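Local coordinates for integron gene cassette protein HFX_CASS2 (PDB 3FXH) that is of unknown function, an all-helical product of a mobile integron gene cassette that assembles as a pair of identical subunits, at residues H46-R50 with D51-E55; K113-A116 with L117-A120. All blocks are in the same frame, centred on the assembly; numbering follows the deposited sequence.

Contact 1: residues H46-R50 with D51-E55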
ATOM      1  N   HIS A  46      13.864  -3.627   6.652  1.00 31.91           N
ATOM      2  CA  HIS A  46      14.629  -3.214   5.477  1.00 35.42           C
ATOM      3  C   HIS A  46      14.197  -1.833   5.018  1.00 33.75           C
ATOM      4  O   HIS A  46      13.070  -1.399   5.248  1.00 29.98           O
ATOM      5  CB  HIS A  46      14.506  -4.222   4.323  1.00 31.00           C
ATOM      6  CG  HIS A  46      14.912  -5.611   4.700  1.00 39.19           C
ATOM      7  ND1 HIS A  46      16.210  -5.944   5.017  1.00 38.82           N
ATOM      8  CD2 HIS A  46      14.186  -6.747   4.836  1.00 37.09           C
ATOM      9  CE1 HIS A  46      16.271  -7.228   5.326  1.00 39.84           C
ATOM     10  NE2 HIS A  46      15.058  -7.739   5.221  1.00 37.20           N
ATOM     11  N   SER A  47      15.111  -1.148   4.352  1.00 36.10           N
ATOM     12  CA  SER A  47      14.890   0.229   3.982  1.00 29.77           C
ATOM     13  C   SER A  47      15.614   0.462   2.673  1.00 29.86           C
ATOM     14  O   SER A  47      16.500  -0.308   2.301  1.00 31.46           O
ATOM     15  CB  SER A  47      15.492   1.138   5.064  1.00 39.69           C
ATOM     16  OG  SER A  47      14.968   2.448   4.991  1.00 42.80           O
HETATM   17  N   MSE A  48      15.263   1.537   1.983  1.00 29.58           N
HETATM   18  CA  MSE A  48      16.041   1.952   0.823  1.00 25.50           C
HETATM   19  C   MSE A  48      16.180   3.468   0.845  1.00 32.64           C
HETATM   20  O   MSE A  48      15.267   4.162   1.291  1.00 29.46           O
HETATM   21  CB  MSE A  48      15.356   1.503  -0.471  1.00 25.57           C
HETATM   22  CG  MSE A  48      16.089   1.942  -1.753  1.00 24.27           C
HETATM   23 SE   MSE A  48      15.180   1.189  -3.311  0.99 35.68          SE
HETATM   24  CE  MSE A  48      15.696  -0.715  -3.107  1.00 30.94           C
ATOM     25  N   THR A  49      17.309   3.976   0.361  1.00 36.00           N
ATOM     26  CA  THR A  49      17.517   5.421   0.296  1.00 36.37           C
ATOM     27  C   THR A  49      16.757   5.998  -0.896  1.00 33.27           C
ATOM     28  O   THR A  49      16.550   5.320  -1.895  1.00 26.76           O
ATOM     29  CB  THR A  49      19.005   5.777   0.176  1.00 44.08           C
ATOM     30  OG1 THR A  49      19.508   5.323  -1.084  1.00 38.35           O
ATOM     31  CG2 THR A  49      19.810   5.142   1.310  1.00 49.11           C
ATOM     32  N   ARG A  50      16.322   7.246  -0.800  1.00 35.46           N
ATOM     33  CA  ARG A  50      15.628   7.847  -1.938  1.00 34.55           C
ATOM     34  C   ARG A  50      16.533   7.840  -3.175  1.00 33.33           C
ATOM     35  O   ARG A  50      16.074   7.623  -4.302  1.00 33.15           O
ATOM     36  CB  ARG A  50      15.149   9.263  -1.603  1.00 37.75           C
ATOM     37  CG  ARG A  50      16.252  10.291  -1.410  1.00 43.19           C
ATOM     38  CD  ARG A  50      15.645  11.658  -1.129  1.00 40.38           C
ATOM     39  NE  ARG A  50      15.006  11.718   0.186  1.00 38.44           N
ATOM     40  CZ  ARG A  50      14.088  12.616   0.528  1.00 38.75           C
ATOM     41  NH1 ARG A  50      13.686  13.524  -0.355  1.00 41.13           N
ATOM     42  NH2 ARG A  50      13.575  12.615   1.755  1.00 41.31           N
ATOM     43  N   ASP A  51      17.828   8.042  -2.968  1.00 30.58           N
ATOM     44  CA  ASP A  51      18.735   8.117  -4.110  1.00 42.72           C
ATOM     45  C   ASP A  51      18.778   6.794  -4.875  1.00 39.96           C
ATOM     46  O   ASP A  51      18.711   6.779  -6.103  1.00 37.95           O
ATOM     47  CB  ASP A  51      20.138   8.575  -3.693  1.00 58.87           C
ATOM     48  CG  ASP A  51      20.299  10.093  -3.754  1.00 69.07           C
ATOM     49  OD1 ASP A  51      19.282  10.811  -3.632  1.00 73.38           O
ATOM     50  OD2 ASP A  51      21.440  10.569  -3.931  1.00 71.27           O
ATOM     51  N   GLN A  52      18.872   5.684  -4.150  1.00 35.25           N
ATOM     52  CA  GLN A  52      18.892   4.386  -4.808  1.00 34.18           C
ATOM     53  C   GLN A  52      17.544   4.089  -5.454  1.00 34.54           C
ATOM     54  O   GLN A  52      17.490   3.533  -6.550  1.00 33.96           O
ATOM     55  CB  GLN A  52      19.271   3.271  -3.833  1.00 41.62           C
ATOM     56  CG  GLN A  52      19.347   1.915  -4.491  1.00 42.13           C
ATOM     57  CD  GLN A  52      19.775   0.823  -3.540  1.00 41.26           C
ATOM     58  OE1 GLN A  52      19.149   0.610  -2.496  1.00 35.52           O
ATOM     59  NE2 GLN A  52      20.850   0.123  -3.890  1.00 38.54           N
ATOM     60  N   PHE A  53      16.452   4.457  -4.784  1.00 30.38           N
ATOM     61  CA  PHE A  53      15.140   4.201  -5.345  1.00 26.47           C
ATOM     62  C   PHE A  53      14.959   4.941  -6.673  1.00 30.61           C
ATOM     63  O   PHE A  53      14.489   4.363  -7.648  1.00 28.10           O
ATOM     64  CB  PHE A  53      13.996   4.546  -4.385  1.00 25.94           C
ATOM     65  CG  PHE A  53      12.649   4.467  -5.048  1.00 23.92           C
ATOM     66  CD1 PHE A  53      12.068   3.238  -5.291  1.00 20.03           C
ATOM     67  CD2 PHE A  53      12.021   5.611  -5.521  1.00 25.34           C
ATOM     68  CE1 PHE A  53      10.860   3.149  -5.962  1.00 25.59           C
ATOM     69  CE2 PHE A  53      10.820   5.538  -6.188  1.00 26.42           C
ATOM     70  CZ  PHE A  53      10.231   4.302  -6.410  1.00 26.58           C
ATOM     71  N   HIS A  54      15.344   6.217  -6.718  1.00 26.28           N
ATOM     72  CA  HIS A  54      15.188   6.993  -7.946  1.00 31.63           C
ATOM     73  C   HIS A  54      16.092   6.485  -9.073  1.00 36.81           C
ATOM     74  O   HIS A  54      15.710   6.506 -10.246  1.00 36.61           O
ATOM     75  CB  HIS A  54      15.399   8.499  -7.684  1.00 36.36           C
ATOM     76  CG  HIS A  54      14.220   9.154  -7.037  1.00 36.05           C
ATOM     77  ND1 HIS A  54      13.055   9.435  -7.723  1.00 31.54           N
ATOM     78  CD2 HIS A  54      14.006   9.544  -5.758  1.00 38.44           C
ATOM     79  CE1 HIS A  54      12.174   9.968  -6.893  1.00 33.55           C
ATOM     80  NE2 HIS A  54      12.727  10.048  -5.695  1.00 36.17           N
ATOM     81  N   GLU A  55      17.282   6.018  -8.712  1.00 37.24           N
ATOM     82  CA  GLU A  55      18.219   5.474  -9.692  1.00 38.07           C
ATOM     83  C   GLU A  55      17.676   4.181 -10.311  1.00 35.89           C
ATOM     84  O   GLU A  55      17.605   4.041 -11.533  1.00 29.76           O
ATOM     85  CB  GLU A  55      19.582   5.232  -9.033  1.00 41.88           C
ATOM     86  CG  GLU A  55      20.569   4.423  -9.856  1.00 60.20           C
ATOM     87  CD  GLU A  55      21.935   4.316  -9.186  1.00 73.78           C
ATOM     88  OE1 GLU A  55      22.187   5.081  -8.230  1.00 75.58           O
ATOM     89  OE2 GLU A  55      22.752   3.470  -9.616  1.00 76.23           O
TER
HETATM   90  O   HOH W   1      19.524   2.040  -0.259  1.00 33.05           O
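Met48, present as selenomethionine, lays its selenium against the backbone of Phe53, 3.6 Å from SE to Phe53 CA, and this is the tightly packed, inward part of the contact. CG anti to the backbone N (chi1 178°) and an extended next torsion carry SE out to Phe53 CA and CB; the bend at the last torsion turns only the terminal CE. SE lies at the edge of the Phe53 ring, near its plane and 5.5 Å from the ring centroid, a Met-aromatic contact made without touching either ring face. Phe62 of helix 62-69 meets the Phe53 ring edge-to-face, and Phe65 and Leu66 of that helix pack on Met48.

Thr49 is the N-cap of helix 50-58. OG1 sits between its own backbone N and carbonyl carbon and accepts a fairly straight bond from Gln52 N, 3.2 Å from Gln52 N to Thr49 OG1. The first turn closes behind this cap: Phe53 N bonds to Thr49 O at 3.0 Å and His54 N to Arg50 O at 2.9 Å. That same Arg50 O lies at the edge of the His54 ring, 3.2 Å from CD2.

The other side is looser and wetter. Gln52, stretched out beyond CG, crosses Met48 at about a right angle, its OE1 3.4 Å from Met48 CG. A water accepts from Thr49 N and donates to Gln52 OE1, bridging the cap residue to the third residue of the helix. Asp51, exposed, brings OD1 only near the aliphatic CG of Arg50, while the two charged groups stay apart, 5.8 Å between Arg50 NE and Asp51 OD1. The guanidinium is occupied by other partners, a salt bridge to Glu108 and a hydrogen bond to the carbonyl oxygen of Lys113.

Contact 2: residues K113-A116 with L117-A120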
ATOM      1  N   LYS A 113      10.104  10.755   4.513  1.00 29.05           N
ATOM      2  CA  LYS A 113      11.449  11.292   4.606  1.00 33.78           C
ATOM      3  C   LYS A 113      12.523  10.255   4.319  1.00 36.51           C
ATOM      4  O   LYS A 113      13.469  10.530   3.584  1.00 34.75           O
ATOM      5  CB  LYS A 113      11.686  11.909   5.997  1.00 39.46           C
ATOM      6  CG  LYS A 113      11.133  13.306   6.156  1.00 47.81           C
ATOM      7  CD  LYS A 113      11.939  14.287   5.323  1.00 53.58           C
ATOM      8  CE  LYS A 113      11.277  15.656   5.254  1.00 53.84           C
ATOM      9  NZ  LYS A 113      11.890  16.482   4.172  1.00 47.11           N
ATOM     10  N   SER A 114      12.381   9.070   4.906  1.00 29.48           N
ATOM     11  CA  SER A 114      13.523   8.160   5.022  1.00 38.61           C
ATOM     12  C   SER A 114      13.490   6.920   4.131  1.00 32.16           C
ATOM     13  O   SER A 114      14.391   6.696   3.329  1.00 31.14           O
ATOM     14  CB  SER A 114      13.697   7.725   6.474  1.00 34.98           C
ATOM     15  OG  SER A 114      13.833   8.855   7.317  1.00 47.57           O
ATOM     16  N   ASN A 115      12.474   6.095   4.311  1.00 29.63           N
ATOM     17  CA  ASN A 115      12.452   4.799   3.674  1.00 23.56           C
ATOM     18  C   ASN A 115      11.744   4.859   2.316  1.00 28.76           C
ATOM     19  O   ASN A 115      10.510   4.919   2.250  1.00 24.30           O
ATOM     20  CB  ASN A 115      11.772   3.782   4.596  1.00 31.52           C
ATOM     21  CG  ASN A 115      11.942   2.365   4.107  1.00 33.97           C
ATOM     22  OD1 ASN A 115      12.321   2.145   2.958  1.00 29.96           O
ATOM     23  ND2 ASN A 115      11.670   1.393   4.975  1.00 30.90           N
ATOM     24  N   ALA A 116      12.535   4.853   1.240  1.00 23.86           N
ATOM     25  CA  ALA A 116      11.994   4.938  -0.116  1.00 22.63           C
ATOM     26  C   ALA A 116      11.169   3.713  -0.531  1.00 22.42           C
ATOM     27  O   ALA A 116      10.425   3.777  -1.512  1.00 24.83           O
ATOM     28  CB  ALA A 116      13.104   5.205  -1.134  1.00 27.78           C
ATOM     29  N   LEU A 117      11.284   2.598   0.189  1.00 26.89           N
ATOM     30  CA  LEU A 117      10.362   1.482  -0.066  1.00 22.78           C
ATOM     31  C   LEU A 117       8.902   1.942   0.097  1.00 25.08           C
ATOM     32  O   LEU A 117       7.964   1.469  -0.580  1.00 24.18           O
ATOM     33  CB  LEU A 117      10.670   0.318   0.876  1.00 22.99           C
ATOM     34  CG  LEU A 117      12.016  -0.375   0.664  1.00 29.93           C
ATOM     35  CD1 LEU A 117      12.137  -1.575   1.623  1.00 27.63           C
ATOM     36  CD2 LEU A 117      12.166  -0.822  -0.795  1.00 24.82           C
ATOM     37  N   LEU A 118       8.704   2.893   0.992  1.00 20.22           N
ATOM     38  CA  LEU A 118       7.354   3.390   1.243  1.00 18.46           C
ATOM     39  C   LEU A 118       6.935   4.359   0.146  1.00 17.27           C
ATOM     40  O   LEU A 118       5.747   4.521  -0.127  1.00 22.25           O
ATOM     41  CB  LEU A 118       7.259   4.052   2.635  1.00 21.65           C
ATOM     42  CG  LEU A 118       7.697   3.125   3.776  1.00 24.92           C
ATOM     43  CD1 LEU A 118       7.953   3.892   5.078  1.00 25.93           C
ATOM     44  CD2 LEU A 118       6.629   2.026   3.972  1.00 26.05           C
ATOM     45  N   LEU A 119       7.902   5.033  -0.472  1.00 19.64           N
ATOM     46  CA  LEU A 119       7.577   5.842  -1.643  1.00 21.68           C
ATOM     47  C   LEU A 119       7.125   4.914  -2.765  1.00 22.44           C
ATOM     48  O   LEU A 119       6.201   5.221  -3.523  1.00 20.09           O
ATOM     49  CB  LEU A 119       8.793   6.658  -2.086  1.00 23.44           C
ATOM     50  CG  LEU A 119       8.768   7.423  -3.415  1.00 24.49           C
ATOM     51  CD1 LEU A 119       7.594   8.381  -3.513  1.00 31.09           C
ATOM     52  CD2 LEU A 119      10.077   8.178  -3.613  1.00 24.62           C
ATOM     53  N   ALA A 120       7.776   3.765  -2.860  1.00 19.75           N
ATOM     54  CA  ALA A 120       7.394   2.773  -3.870  1.00 20.05           C
ATOM     55  C   ALA A 120       5.947   2.322  -3.694  1.00 16.87           C
ATOM     56  O   ALA A 120       5.236   2.094  -4.686  1.00 23.46           O
ATOM     57  CB  ALA A 120       8.336   1.583  -3.829  1.00 20.36           C
TER
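Asn115 turns its amide oxygen back onto the start of helix 116-131, where OD1 accepts from Leu117 N at 3.0 Å. Ahead of it in the chain, the backbone N atoms of Lys113, Ser114 and Asn115 all donate to the carboxylate of Asp43 of the second subunit. Asn115 is the N-cap: with CG anti to its backbone N (chi1 -169°), OD1 reaches Leu117, though the donor stands 38° out of the amide plane and the bond is bent. OD1 also lies 3.2 Å from Leu117 CB, and Asn115 CB meets Leu118 CD1 at 3.9 Å. The main-chain O of Asn115 takes Leu118 N at 3.0 Å. An alanine here would lose the amide, and would probably leave Leu117 N without its cap and Met48 N and His46 O without their side-chain partner. Next, Ala116 O accepts from Ala120 N at 3.0 Å, while its methyl packs against Phe53. With OD1 taking both Leu117 N and Met48 N, and ND2 donating to His46 O, the Asn115 amide is gripped at both ends, which holds its rotation and probably helps to fix where the helix starts.

From the N terminus, helix 24-43 gives way to the loop that contact 1 closes as helix 50-58 begins. After helices 62-69 and 88-102 and a second loop, contact 2 does the same for helix 116-131. The two follow in series, neither nested nor crossed, yet their centres lie only about 7 Å apart. Residues 46-50 run beside 113-116: Met48 O probably accepts a hydrogen bond from Ala116 N at 2.8 Å, and Ser47 packs on Asn115. Two helix starts far apart in sequence are thus joined, with Phe53 lying on helix 116-131 and contact 2 reaching the second subunit.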